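Local coordinates for glutathione S-Transferase (Caenorhabditis elegans, PDB 1YQ1), which probably transfers glutathione onto electrophilic substrates, releasing a halide ion in the reaction, as a member of the sigma class of glutathione transferases, at residues T7-R12 against M34-T39; F22-V27 against N191-I196; D90-L95 against T156-V161; A101-F106 against E125-A130. One frame throughout, in Å; residues are numbered along the deposited sequence.

Contact 1 (T7-R12 against M34-T39); sequences TYFFFR and MNPDQT
Pro36 sits over one face of the Phe9 ring, its CB 4.2 Å from the ring centroid and 20° off the normal, a CH-pi contact. At the rim of the same ring, Phe9 CD1 touches Met34 CB at 3.7 Å, and the Met34 carbonyl oxygen approaches the ring edge near its plane. With Phe9 CG beside the backbone N (chi1 -47°), the ring reaches across to the chain leaving strand 30-34. Phe10 closes on the other end of the proline: its CD2 lies 3.9 Å from Pro36 CD, which meets the Phe10 ring at its edge. The Asn35 amide stands nearly perpendicular to that ring, ND2 3.5 Å from Phe10 CE2. Farther out, the Asn35 carbonyl oxygen accepts from Thr39 OG1 (2.9 Å) and from Gln38 N, which reach it from opposite faces of its plane and fold the loop back on itself. Between the strands, Met34 N donates to Tyr8 O, whose position is less certain. The parallel pairing of Phe9 with Met34 belongs to the beta-alpha-beta unit of the thioredoxin-like domain. Across this partly solvent-open edge the loop is thus held by packing of Phe9 and Phe10 against Met34 and Pro36, besides the one backbone bond.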
loop_
_atom_site.group_PDB
_atom_site.type_symbol
_atom_site.label_atom_id
_atom_site.label_comp_id
_atom_site.label_asym_id
_atom_site.label_seq_id
_atom_site.Cartn_x
_atom_site.Cartn_y
_atom_site.Cartn_z
ATOM N N THR A 7 8.425 -11.335 13.025
ATOM C CA THR A 7 7.363 -11.882 13.851
ATOM C C THR A 7 6.141 -11.975 12.954
ATOM O O THR A 7 5.782 -10.995 12.298
ATOM C CB THR A 7 7.066 -10.963 15.045
ATOM O OG1 THR A 7 8.293 -10.616 15.699
ATOM C CG2 THR A 7 6.179 -11.667 16.042
ATOM N N TYR A 8 5.519 -13.153 12.908
ATOM C CA TYR A 8 4.341 -13.369 12.068
ATOM C C TYR A 8 3.753 -14.763 12.301
ATOM O O TYR A 8 4.356 -15.579 12.971
ATOM C CB TYR A 8 4.713 -13.196 10.592
ATOM C CG TYR A 8 3.519 -13.137 9.676
ATOM C CD1 TYR A 8 2.674 -12.025 9.666
ATOM C CD2 TYR A 8 3.204 -14.213 8.852
ATOM C CE1 TYR A 8 1.538 -11.994 8.857
ATOM C CE2 TYR A 8 2.073 -14.194 8.044
ATOM C CZ TYR A 8 1.245 -13.087 8.054
ATOM O OH TYR A 8 0.111 -13.109 7.289
ATOM N N PHE A 9 2.592 -15.044 11.726
ATOM C CA PHE A 9 1.927 -16.323 11.938
ATOM C C PHE A 9 2.459 -17.538 11.202
ATOM O O PHE A 9 3.218 -17.424 10.251
ATOM C CB PHE A 9 0.447 -16.176 11.639
ATOM C CG PHE A 9 -0.169 -14.973 12.272
ATOM C CD1 PHE A 9 -0.052 -14.761 13.641
ATOM C CD2 PHE A 9 -0.842 -14.032 11.499
ATOM C CE1 PHE A 9 -0.590 -13.630 14.237
ATOM C CE2 PHE A 9 -1.387 -12.894 12.084
ATOM C CZ PHE A 9 -1.258 -12.695 13.459
ATOM N N PHE A 10 2.027 -18.711 11.654
ATOM C CA PHE A 10 2.451 -19.987 11.085
ATOM C C PHE A 10 2.251 -20.068 9.577
ATOM O O PHE A 10 3.025 -20.731 8.886
ATOM C CB PHE A 10 1.694 -21.160 11.749
ATOM C CG PHE A 10 2.050 -21.393 13.218
ATOM C CD1 PHE A 10 3.162 -22.159 13.573
ATOM C CD2 PHE A 10 1.270 -20.849 14.243
ATOM C CE1 PHE A 10 3.486 -22.373 14.913
ATOM C CE2 PHE A 10 1.595 -21.064 15.585
ATOM C CZ PHE A 10 2.699 -21.823 15.916
ATOM N N PHE A 11 1.235 -19.388 9.057
ATOM C CA PHE A 11 0.948 -19.459 7.630
ATOM C C PHE A 11 1.656 -18.448 6.749
ATOM O O PHE A 11 2.302 -17.514 7.234
ATOM C CB PHE A 11 -0.560 -19.364 7.397
ATOM C CG PHE A 11 -1.175 -18.092 7.907
ATOM C CD1 PHE A 11 -1.206 -17.810 9.268
ATOM C CD2 PHE A 11 -1.713 -17.168 7.022
ATOM C CE1 PHE A 11 -1.761 -16.633 9.737
ATOM C CE2 PHE A 11 -2.268 -15.988 7.485
ATOM C CZ PHE A 11 -2.291 -15.720 8.853
ATOM N N ARG A 12 1.524 -18.647 5.439
ATOM C CA ARG A 12 2.147 -17.774 4.450
ATOM C C ARG A 12 1.671 -16.333 4.570
ATOM O O ARG A 12 2.467 -15.405 4.763
ATOM C CB ARG A 12 1.839 -18.295 3.052
ATOM C CG ARG A 12 2.953 -19.094 2.448
ATOM C CD ARG A 12 2.440 -20.174 1.533
ATOM N NE ARG A 12 1.680 -19.662 0.400
ATOM C CZ ARG A 12 0.403 -19.307 0.450
ATOM N NH1 ARG A 12 -0.280 -19.405 1.585
ATOM N NH2 ARG A 12 -0.194 -18.857 -0.641
HETATM N N MSE A 34 3.844 -16.682 15.220
HETATM C CA MSE A 34 2.874 -16.362 16.252
HETATM C C MSE A 34 1.610 -17.164 16.052
HETATM O O MSE A 34 1.215 -17.467 14.930
HETATM C CB MSE A 34 2.539 -14.873 16.232
HETATM C CG MSE A 34 3.541 -14.025 16.979
HETATM SE SE MSE A 34 3.696 -14.629 18.809
HETATM C CE MSE A 34 5.390 -15.548 18.691
ATOM N N ASN A 35 0.964 -17.504 17.154
ATOM C CA ASN A 35 -0.252 -18.281 17.077
ATOM C C ASN A 35 -1.450 -17.378 16.817
ATOM O O ASN A 35 -1.842 -16.573 17.662
ATOM C CB ASN A 35 -0.443 -19.061 18.375
ATOM C CG ASN A 35 -1.238 -20.323 18.175
ATOM O OD1 ASN A 35 -1.488 -21.062 19.122
ATOM N ND2 ASN A 35 -1.640 -20.586 16.933
ATOM N N PRO A 36 -2.041 -17.488 15.625
ATOM C CA PRO A 36 -3.198 -16.658 15.303
ATOM C C PRO A 36 -4.369 -17.088 16.181
ATOM O O PRO A 36 -5.297 -16.319 16.438
ATOM C CB PRO A 36 -3.424 -16.960 13.830
ATOM C CG PRO A 36 -3.019 -18.401 13.744
ATOM C CD PRO A 36 -1.742 -18.426 14.532
ATOM N N ASP A 37 -4.303 -18.332 16.646
ATOM C CA ASP A 37 -5.331 -18.911 17.500
ATOM C C ASP A 37 -4.906 -18.879 18.956
ATOM O O ASP A 37 -5.311 -19.736 19.729
ATOM C CB ASP A 37 -5.582 -20.364 17.100
ATOM C CG ASP A 37 -6.391 -20.492 15.827
ATOM O OD1 ASP A 37 -7.207 -19.591 15.534
ATOM O OD2 ASP A 37 -6.220 -21.510 15.125
ATOM N N GLN A 38 -4.098 -17.895 19.338
ATOM C CA GLN A 38 -3.624 -17.825 20.717
ATOM C C GLN A 38 -3.070 -16.461 21.104
ATOM O O GLN A 38 -2.653 -16.250 22.242
ATOM C CB GLN A 38 -2.558 -18.917 20.950
ATOM C CG GLN A 38 -1.759 -18.833 22.269
ATOM C CD GLN A 38 -2.601 -19.058 23.527
ATOM O OE1 GLN A 38 -3.659 -18.447 23.703
ATOM N NE2 GLN A 38 -2.118 -19.927 24.418
ATOM N N THR A 39 -3.072 -15.524 20.167
ATOM C CA THR A 39 -2.556 -14.190 20.463
ATOM C C THR A 39 -3.253 -13.540 21.662
ATOM O O THR A 39 -4.442 -13.213 21.595
ATOM C CB THR A 39 -2.700 -13.258 19.238
ATOM O OG1 THR A 39 -1.810 -13.696 18.197
ATOM C CG2 THR A 39 -2.380 -11.814 19.624
#

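Contact 2 (F22-V27 against N191-I196)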
loop_
_atom_site.group_PDB
_atom_site.type_symbol
_atom_site.label_atom_id
_atom_site.label_comp_id
_atom_site.label_asym_id
_atom_site.label_seq_id
_atom_site.Cartn_x
_atom_site.Cartn_y
_atom_site.Cartn_z
ATOM N N PHE A 22 14.380 -12.745 2.361
ATOM C CA PHE A 22 15.542 -13.033 3.189
ATOM C C PHE A 22 16.340 -14.212 2.638
ATOM O O PHE A 22 17.562 -14.290 2.810
ATOM C CB PHE A 22 15.105 -13.365 4.605
ATOM C CG PHE A 22 14.938 -12.178 5.494
ATOM C CD1 PHE A 22 16.026 -11.401 5.841
ATOM C CD2 PHE A 22 13.706 -11.901 6.072
ATOM C CE1 PHE A 22 15.907 -10.368 6.760
ATOM C CE2 PHE A 22 13.570 -10.868 6.996
ATOM C CZ PHE A 22 14.681 -10.100 7.343
ATOM N N HIS A 23 15.643 -15.147 1.999
ATOM C CA HIS A 23 16.292 -16.317 1.421
ATOM C C HIS A 23 16.861 -15.947 0.061
ATOM O O HIS A 23 18.052 -16.102 -0.182
ATOM C CB HIS A 23 15.286 -17.469 1.331
ATOM C CG HIS A 23 14.854 -17.971 2.675
ATOM N ND1 HIS A 23 15.718 -18.600 3.545
ATOM C CD2 HIS A 23 13.684 -17.839 3.343
ATOM C CE1 HIS A 23 15.103 -18.831 4.690
ATOM N NE2 HIS A 23 13.867 -18.378 4.595
ATOM N N LEU A 24 16.006 -15.433 -0.812
ATOM C CA LEU A 24 16.419 -14.993 -2.135
ATOM C C LEU A 24 17.657 -14.104 -2.019
ATOM O O LEU A 24 18.513 -14.095 -2.898
ATOM C CB LEU A 24 15.260 -14.237 -2.788
ATOM C CG LEU A 24 15.409 -13.289 -3.981
ATOM C CD1 LEU A 24 15.554 -11.870 -3.469
ATOM C CD2 LEU A 24 16.564 -13.704 -4.866
ATOM N N ALA A 25 17.758 -13.367 -0.922
ATOM C CA ALA A 25 18.894 -12.483 -0.705
ATOM C C ALA A 25 20.051 -13.267 -0.109
ATOM O O ALA A 25 21.193 -13.162 -0.560
ATOM C CB ALA A 25 18.501 -11.353 0.216
ATOM N N GLY A 26 19.749 -14.065 0.905
ATOM C CA GLY A 26 20.782 -14.855 1.537
ATOM C C GLY A 26 21.180 -14.300 2.885
ATOM O O GLY A 26 22.143 -14.761 3.505
ATOM N N VAL A 27 20.452 -13.292 3.349
ATOM C CA VAL A 27 20.786 -12.752 4.646
ATOM C C VAL A 27 20.066 -13.596 5.675
ATOM O O VAL A 27 18.924 -14.019 5.482
ATOM C CB VAL A 27 20.430 -11.254 4.785
ATOM C CG1 VAL A 27 19.970 -10.720 3.453
ATOM C CG2 VAL A 27 19.430 -11.038 5.927
ATOM N N ASN A 191 9.915 -19.373 -7.922
ATOM C CA ASN A 191 10.043 -20.555 -7.066
ATOM C C ASN A 191 11.394 -21.254 -7.242
ATOM O O ASN A 191 12.029 -21.695 -6.273
ATOM C CB ASN A 191 8.926 -21.535 -7.402
ATOM C CG ASN A 191 7.553 -20.976 -7.097
ATOM O OD1 ASN A 191 6.561 -21.361 -7.727
ATOM N ND2 ASN A 191 7.478 -20.080 -6.112
ATOM N N SER A 192 11.814 -21.345 -8.500
ATOM C CA SER A 192 13.067 -21.984 -8.877
ATOM C C SER A 192 14.288 -21.109 -8.646
ATOM O O SER A 192 15.415 -21.591 -8.663
ATOM C CB SER A 192 13.004 -22.376 -10.347
ATOM O OG SER A 192 12.567 -21.277 -11.124
ATOM N N TYR A 193 14.066 -19.823 -8.428
ATOM C CA TYR A 193 15.167 -18.904 -8.212
ATOM C C TYR A 193 16.109 -19.387 -7.110
ATOM O O TYR A 193 15.676 -19.750 -6.020
ATOM C CB TYR A 193 14.625 -17.521 -7.851
ATOM C CG TYR A 193 15.560 -16.391 -8.223
ATOM C CD1 TYR A 193 16.655 -16.076 -7.425
ATOM C CD2 TYR A 193 15.367 -15.662 -9.396
ATOM C CE1 TYR A 193 17.529 -15.078 -7.781
ATOM C CE2 TYR A 193 16.242 -14.653 -9.761
ATOM C CZ TYR A 193 17.323 -14.370 -8.948
ATOM O OH TYR A 193 18.209 -13.385 -9.316
ATOM N N PRO A 194 17.418 -19.401 -7.387
ATOM C CA PRO A 194 18.374 -19.846 -6.373
ATOM C C PRO A 194 18.164 -19.136 -5.030
ATOM O O PRO A 194 18.135 -17.901 -4.954
ATOM C CB PRO A 194 19.730 -19.527 -7.011
ATOM C CG PRO A 194 19.418 -18.398 -7.955
ATOM C CD PRO A 194 18.118 -18.859 -8.561
ATOM N N GLY A 195 18.030 -19.936 -3.974
ATOM C CA GLY A 195 17.796 -19.405 -2.645
ATOM C C GLY A 195 16.343 -19.693 -2.302
ATOM O O GLY A 195 16.034 -20.314 -1.282
ATOM N N ILE A 196 15.445 -19.243 -3.169
ATOM C CA ILE A 196 14.028 -19.464 -2.972
ATOM C C ILE A 196 13.783 -20.947 -3.133
ATOM O O ILE A 196 13.145 -21.575 -2.297
ATOM C CB ILE A 196 13.182 -18.691 -4.019
ATOM C CG1 ILE A 196 13.296 -17.183 -3.773
ATOM C CG2 ILE A 196 11.732 -19.132 -3.957
ATOM C CD1 ILE A 196 12.493 -16.329 -4.739
#
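Leu24 meets Tyr193 and Ile196 from the end of helix 16-25. Its CD2 methyl comes obliquely onto the tyrosine ring, near CE1 and CD1, while its CB rests against Ile196 CG1 at 3.7 Å. The leucine has CG opposite the backbone N (chi1 162°), which sends the CD2 methyl toward Tyr193 and leaves CB for the isoleucine. Between these two contacts the backbones come close, with Leu24 CA and Gly195 CA 4.6 Å apart, an approach that the absence of a side chain on Gly195 allows. His23 CB lies 3.9 Å from Gly195 O, and its ring turns away to stack on Tyr199. In the next shell, the Tyr193 hydroxyl is hydrogen-bonded to Asp154, which fixes the far end of the ring. Gly195 occupies the N-cap position of helix 196-202, and its N makes a weak bond to the Glu198 carboxylate. Phe78 packs on Leu24 as well. The contact brings the end of a helix of the thioredoxin-like domain against a turn of the helical domain. Since the meeting atoms are nearly all carbon, the two domains adhere here through apolar fit and close backbone approach, with the polar tyrosine end satisfied within the helical domain.

Contact 3 (D90-L95 against T156-V161); sequences DAVHDL and TFADLV
The Phe157 ring presents its edge to both His93 and Asp90: His93 CD2 comes to 3.6 Å from Phe157 CE1, and Asp90 OD1 to 4.0 Å from Phe157 CZ, each near the ring plane. The imidazole and phenyl groups meet obliquely, planes 65° apart and centroids 5.7 Å apart. On the histidine, Val161 CG2 adds a second apolar neighbour, 3.8 Å from His93 CD2. His93 CG lies opposite the backbone N (chi1 -179°), which swings the imidazole over to these two residues. Their helices, 83-109 and 157-171, run nearly parallel here, at 15° and 9.1 Å between axes, in the buried part of the all-helical C-terminal domain, where it meets helix 65-76 of the thioredoxin-like domain. Ala158 faces Val92, though the modelled separation of the two is too short to be reliable. At the start of helix 157-171, Asp159 OD2 accepts a weak bond from Thr156 N. Asp90 OD1 also takes part in a salt bridge to Arg70, and Ala67 of the second subunit packs on the aspartate.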
loop_
_atom_site.group_PDB
_atom_site.type_symbol
_atom_site.label_atom_id
_atom_site.label_comp_id
_atom_site.label_asym_id
_atom_site.label_seq_id
_atom_site.Cartn_x
_atom_site.Cartn_y
_atom_site.Cartn_z
ATOM N N ASP A 90 7.079 -0.542 -6.799
ATOM C CA ASP A 90 6.183 -0.016 -5.777
ATOM C C ASP A 90 4.762 -0.000 -6.291
ATOM O O ASP A 90 3.821 -0.304 -5.562
ATOM C CB ASP A 90 6.567 1.405 -5.394
ATOM C CG ASP A 90 7.785 1.456 -4.514
ATOM O OD1 ASP A 90 8.001 0.487 -3.766
ATOM O OD2 ASP A 90 8.517 2.470 -4.549
ATOM N N ALA A 91 4.617 0.356 -7.558
ATOM C CA ALA A 91 3.305 0.427 -8.182
ATOM C C ALA A 91 2.698 -0.940 -8.387
ATOM O O ALA A 91 1.530 -1.137 -8.114
ATOM C CB ALA A 91 3.404 1.146 -9.513
ATOM N N VAL A 92 3.482 -1.888 -8.878
ATOM C CA VAL A 92 2.944 -3.216 -9.102
ATOM C C VAL A 92 2.561 -3.772 -7.736
ATOM O O VAL A 92 1.575 -4.491 -7.614
ATOM C CB VAL A 92 3.977 -4.131 -9.838
ATOM C CG1 VAL A 92 5.168 -4.342 -8.972
ATOM C CG2 VAL A 92 3.352 -5.465 -10.235
ATOM N N HIS A 93 3.318 -3.409 -6.701
ATOM C CA HIS A 93 3.006 -3.871 -5.343
ATOM C C HIS A 93 1.649 -3.333 -4.864
ATOM O O HIS A 93 0.834 -4.073 -4.316
ATOM C CB HIS A 93 4.102 -3.454 -4.357
ATOM C CG HIS A 93 3.854 -3.917 -2.953
ATOM N ND1 HIS A 93 3.111 -3.189 -2.048
ATOM C CD2 HIS A 93 4.224 -5.050 -2.309
ATOM C CE1 HIS A 93 3.038 -3.851 -0.907
ATOM N NE2 HIS A 93 3.703 -4.984 -1.040
ATOM N N ASP A 94 1.422 -2.044 -5.070
ATOM C CA ASP A 94 0.162 -1.418 -4.703
ATOM C C ASP A 94 -0.989 -2.117 -5.426
ATOM O O ASP A 94 -2.053 -2.342 -4.865
ATOM C CB ASP A 94 0.175 0.058 -5.109
ATOM C CG ASP A 94 0.918 0.945 -4.117
ATOM O OD1 ASP A 94 1.745 0.418 -3.327
ATOM O OD2 ASP A 94 0.671 2.176 -4.145
ATOM N N LEU A 95 -0.770 -2.453 -6.687
ATOM C CA LEU A 95 -1.794 -3.114 -7.490
ATOM C C LEU A 95 -2.176 -4.434 -6.832
ATOM O O LEU A 95 -3.353 -4.721 -6.611
ATOM C CB LEU A 95 -1.270 -3.374 -8.909
ATOM C CG LEU A 95 -2.320 -4.016 -9.808
ATOM C CD1 LEU A 95 -3.370 -2.996 -10.139
ATOM C CD2 LEU A 95 -1.669 -4.580 -11.052
ATOM N N THR A 156 12.454 -8.963 -8.506
ATOM C CA THR A 156 12.164 -7.822 -7.638
ATOM C C THR A 156 11.230 -8.305 -6.541
ATOM O O THR A 156 10.532 -9.313 -6.718
ATOM C CB THR A 156 11.446 -6.694 -8.409
ATOM O OG1 THR A 156 11.095 -7.160 -9.714
ATOM C CG2 THR A 156 12.334 -5.485 -8.544
ATOM N N PHE A 157 11.200 -7.604 -5.411
ATOM C CA PHE A 157 10.317 -8.027 -4.327
ATOM C C PHE A 157 8.867 -7.995 -4.791
ATOM O O PHE A 157 7.998 -8.562 -4.140
ATOM C CB PHE A 157 10.516 -7.165 -3.061
ATOM C CG PHE A 157 9.802 -5.838 -3.076
ATOM C CD1 PHE A 157 8.428 -5.766 -2.924
ATOM C CD2 PHE A 157 10.524 -4.651 -3.178
ATOM C CE1 PHE A 157 7.777 -4.537 -2.868
ATOM C CE2 PHE A 157 9.883 -3.414 -3.122
ATOM C CZ PHE A 157 8.503 -3.363 -2.965
ATOM N N ALA A 158 8.620 -7.343 -5.928
ATOM C CA ALA A 158 7.274 -7.262 -6.486
ATOM C C ALA A 158 6.849 -8.634 -6.973
ATOM O O ALA A 158 5.709 -9.037 -6.769
ATOM C CB ALA A 158 7.242 -6.294 -7.633
ATOM N N ASP A 159 7.774 -9.348 -7.620
ATOM C CA ASP A 159 7.490 -10.683 -8.141
ATOM C C ASP A 159 7.161 -11.601 -6.981
ATOM O O ASP A 159 6.196 -12.366 -7.027
ATOM C CB ASP A 159 8.699 -11.255 -8.894
ATOM C CG ASP A 159 9.036 -10.478 -10.158
ATOM O OD1 ASP A 159 8.204 -10.440 -11.093
ATOM O OD2 ASP A 159 10.147 -9.908 -10.209
ATOM N N LEU A 160 7.980 -11.522 -5.939
ATOM C CA LEU A 160 7.781 -12.351 -4.766
ATOM C C LEU A 160 6.318 -12.241 -4.372
ATOM O O LEU A 160 5.601 -13.241 -4.287
ATOM C CB LEU A 160 8.697 -11.872 -3.639
ATOM C CG LEU A 160 10.033 -12.607 -3.399
ATOM C CD1 LEU A 160 10.667 -13.024 -4.699
ATOM C CD2 LEU A 160 10.981 -11.711 -2.605
ATOM N N VAL A 161 5.870 -11.007 -4.181
ATOM C CA VAL A 161 4.497 -10.719 -3.787
ATOM C C VAL A 161 3.450 -11.267 -4.756
ATOM O O VAL A 161 2.436 -11.815 -4.336
ATOM C CB VAL A 161 4.312 -9.177 -3.609
ATOM C CG1 VAL A 161 3.170 -8.672 -4.423
ATOM C CG2 VAL A 161 4.115 -8.844 -2.150
#

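Contact 4 (A101-F106 against E125-A130); sequences AEFKKF and EFFLPA
Phe127 and Ala130 meet Phe103, Phe106 and Glu102 side chain to side chain, and Phe126 joins in through water. From Phe126 it is the carbonyl oxygen that takes part: a water donates to it at 3.2 Å and also, weakly, to Glu102 OE1, bridging the two helices beside their apolar seam. Phe127 comes next and makes the largest share of the contact. Its ring lies over that of Phe106 in an offset stack, centroids 4.5 Å apart and planes only 9° from parallel. Phe127 CB also stands over the Phe106 ring, 4.3 Å from its centroid. Both phenylalanines hold CG opposite the backbone N (chi1 167° for Phe127), a turn that takes each ring into the space between the helices. The outer edge of Phe127 reaches farther, its CE1 3.9 Å from Phe103 CA and also beside the edge of the Phe103 ring, which itself meets Tyr172 edge-to-face. Pro129, lacking an N-H, falls where the helix is kinked. One residue on, Ala130 CB touches Glu102 CG at 4.1 Å, so the aliphatic part of the glutamate packs while its carboxylate reaches toward the water. Leu174 closes against all three phenylalanines, 103, 106 and 127. The axes run at 162° to each other, 10.0 Å apart: an antiparallel pairing of the two long helices that begin the C-terminal domain of glutathione transferases.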
loop_
_atom_site.group_PDB
_atom_site.type_symbol
_atom_site.label_atom_id
_atom_site.label_comp_id
_atom_site.label_asym_id
_atom_site.label_seq_id
_atom_site.Cartn_x
_atom_site.Cartn_y
_atom_site.Cartn_z
ATOM N N ALA A 101 -7.128 -7.147 -1.625
ATOM C CA ALA A 101 -8.363 -6.721 -0.986
ATOM C C ALA A 101 -9.615 -7.287 -1.667
ATOM O O ALA A 101 -10.635 -7.490 -1.021
ATOM C CB ALA A 101 -8.433 -5.208 -0.956
ATOM N N GLU A 102 -9.558 -7.533 -2.967
ATOM C CA GLU A 102 -10.726 -8.082 -3.641
ATOM C C GLU A 102 -10.820 -9.562 -3.316
ATOM O O GLU A 102 -11.890 -10.061 -2.971
ATOM C CB GLU A 102 -10.643 -7.892 -5.163
ATOM C CG GLU A 102 -10.540 -6.439 -5.598
ATOM C CD GLU A 102 -11.661 -5.564 -5.049
ATOM O OE1 GLU A 102 -12.785 -6.083 -4.871
ATOM O OE2 GLU A 102 -11.417 -4.355 -4.806
ATOM N N PHE A 103 -9.693 -10.259 -3.419
ATOM C CA PHE A 103 -9.658 -11.690 -3.135
ATOM C C PHE A 103 -10.255 -12.015 -1.779
ATOM O O PHE A 103 -11.011 -12.981 -1.643
ATOM C CB PHE A 103 -8.231 -12.223 -3.171
ATOM C CG PHE A 103 -8.122 -13.650 -2.729
ATOM C CD1 PHE A 103 -8.819 -14.650 -3.400
ATOM C CD2 PHE A 103 -7.339 -13.995 -1.628
ATOM C CE1 PHE A 103 -8.740 -15.968 -2.984
ATOM C CE2 PHE A 103 -7.252 -15.311 -1.202
ATOM C CZ PHE A 103 -7.953 -16.301 -1.881
ATOM N N LYS A 104 -9.894 -11.228 -0.770
ATOM C CA LYS A 104 -10.420 -11.454 0.563
ATOM C C LYS A 104 -11.923 -11.282 0.438
ATOM O O LYS A 104 -12.697 -12.153 0.840
ATOM C CB LYS A 104 -9.849 -10.428 1.540
ATOM C CG LYS A 104 -8.342 -10.215 1.421
ATOM C CD LYS A 104 -7.516 -11.470 1.747
ATOM C CE LYS A 104 -6.737 -11.321 3.063
ATOM N NZ LYS A 104 -5.864 -10.100 3.100
ATOM N N LYS A 105 -12.321 -10.157 -0.155
ATOM C CA LYS A 105 -13.729 -9.834 -0.368
ATOM C C LYS A 105 -14.485 -10.974 -1.010
ATOM O O LYS A 105 -15.699 -10.992 -0.994
ATOM C CB LYS A 105 -13.872 -8.594 -1.253
ATOM C CG LYS A 105 -14.069 -7.293 -0.489
ATOM C CD LYS A 105 -14.394 -6.140 -1.430
ATOM C CE LYS A 105 -15.039 -4.992 -0.674
ATOM N NZ LYS A 105 -16.310 -5.421 0.000
ATOM N N PHE A 106 -13.764 -11.922 -1.587
ATOM C CA PHE A 106 -14.395 -13.062 -2.232
ATOM C C PHE A 106 -14.366 -14.255 -1.299
ATOM O O PHE A 106 -15.412 -14.735 -0.878
ATOM C CB PHE A 106 -13.661 -13.429 -3.513
ATOM C CG PHE A 106 -14.360 -14.471 -4.326
ATOM C CD1 PHE A 106 -15.731 -14.376 -4.570
ATOM C CD2 PHE A 106 -13.650 -15.530 -4.882
ATOM C CE1 PHE A 106 -16.385 -15.323 -5.364
ATOM C CE2 PHE A 106 -14.293 -16.483 -5.677
ATOM C CZ PHE A 106 -15.662 -16.380 -5.918
ATOM N N GLU A 125 -18.873 -12.845 -10.327
ATOM C CA GLU A 125 -18.911 -12.130 -11.620
ATOM C C GLU A 125 -18.898 -10.666 -11.197
ATOM O O GLU A 125 -19.719 -9.847 -11.612
ATOM C CB GLU A 125 -20.206 -12.434 -12.361
ATOM C CG GLU A 125 -20.698 -13.883 -12.244
ATOM C CD GLU A 125 -19.638 -14.919 -12.616
ATOM O OE1 GLU A 125 -18.481 -14.531 -12.914
ATOM O OE2 GLU A 125 -19.968 -16.128 -12.607
ATOM N N PHE A 126 -17.914 -10.367 -10.353
ATOM C CA PHE A 126 -17.702 -9.075 -9.695
ATOM C C PHE A 126 -16.210 -9.247 -9.312
ATOM O O PHE A 126 -15.408 -8.304 -9.343
ATOM C CB PHE A 126 -18.641 -9.096 -8.477
ATOM C CG PHE A 126 -18.640 -7.864 -7.631
ATOM C CD1 PHE A 126 -17.498 -7.462 -6.952
ATOM C CD2 PHE A 126 -19.831 -7.191 -7.397
ATOM C CE1 PHE A 126 -17.547 -6.403 -6.038
ATOM C CE2 PHE A 126 -19.895 -6.131 -6.488
ATOM C CZ PHE A 126 -18.758 -5.733 -5.800
ATOM N N PHE A 127 -15.855 -10.488 -8.977
ATOM C CA PHE A 127 -14.493 -10.855 -8.605
ATOM C C PHE A 127 -13.634 -11.041 -9.847
ATOM O O PHE A 127 -12.502 -10.557 -9.909
ATOM C CB PHE A 127 -14.488 -12.153 -7.802
ATOM C CG PHE A 127 -13.123 -12.758 -7.646
ATOM C CD1 PHE A 127 -12.195 -12.192 -6.785
ATOM C CD2 PHE A 127 -12.749 -13.867 -8.397
ATOM C CE1 PHE A 127 -10.913 -12.714 -6.673
ATOM C CE2 PHE A 127 -11.467 -14.400 -8.293
ATOM C CZ PHE A 127 -10.546 -13.821 -7.431
ATOM N N LEU A 128 -14.169 -11.758 -10.833
ATOM C CA LEU A 128 -13.448 -11.997 -12.084
ATOM C C LEU A 128 -13.068 -10.704 -12.805
ATOM O O LEU A 128 -11.942 -10.560 -13.286
ATOM C CB LEU A 128 -14.280 -12.874 -13.021
ATOM C CG LEU A 128 -14.393 -14.344 -12.609
ATOM C CD1 LEU A 128 -15.495 -15.014 -13.400
ATOM C CD2 LEU A 128 -13.059 -15.044 -12.820
ATOM N N PRO A 129 -14.007 -9.751 -12.913
ATOM C CA PRO A 129 -13.690 -8.491 -13.589
ATOM C C PRO A 129 -12.558 -7.750 -12.877
ATOM O O PRO A 129 -11.921 -6.868 -13.449
ATOM C CB PRO A 129 -15.016 -7.732 -13.552
ATOM C CG PRO A 129 -15.706 -8.297 -12.350
ATOM C CD PRO A 129 -15.406 -9.762 -12.451
ATOM N N ALA A 130 -12.322 -8.110 -11.618
ATOM C CA ALA A 130 -11.249 -7.506 -10.836
ATOM C C ALA A 130 -10.059 -8.426 -11.053
ATOM O O ALA A 130 -8.933 -7.993 -11.297
ATOM C CB ALA A 130 -11.631 -7.473 -9.360
HETATM O O HOH W 1 -14.881 -5.812 -7.461
#

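In the fold
Contact 3 is the most central, about 8 Å from the chain's centre to its own, and entirely buried; contact 1 lies at the surface, about 17 Å out, and contact 2 is partly buried. Contact 4 is equally far out, yet Phe103, Phe106 and Phe127 are buried. Contacts 3 and 4 share helix 83-109, which pairs nearly parallel with helix 157-171 and antiparallel with helix 121-144. Contact 1 stays within the thioredoxin-like domain, whereas contact 2 joins that domain to the helical one and touches contact 3 through Ile196 CD1 and Leu160 CD1, 3.8 Å apart. A direct backbone hydrogen bond links the segments in contact 1 alone; the others rely on packing, in contact 2 partly of backbone at Gly195, with a water bridge in contact 4.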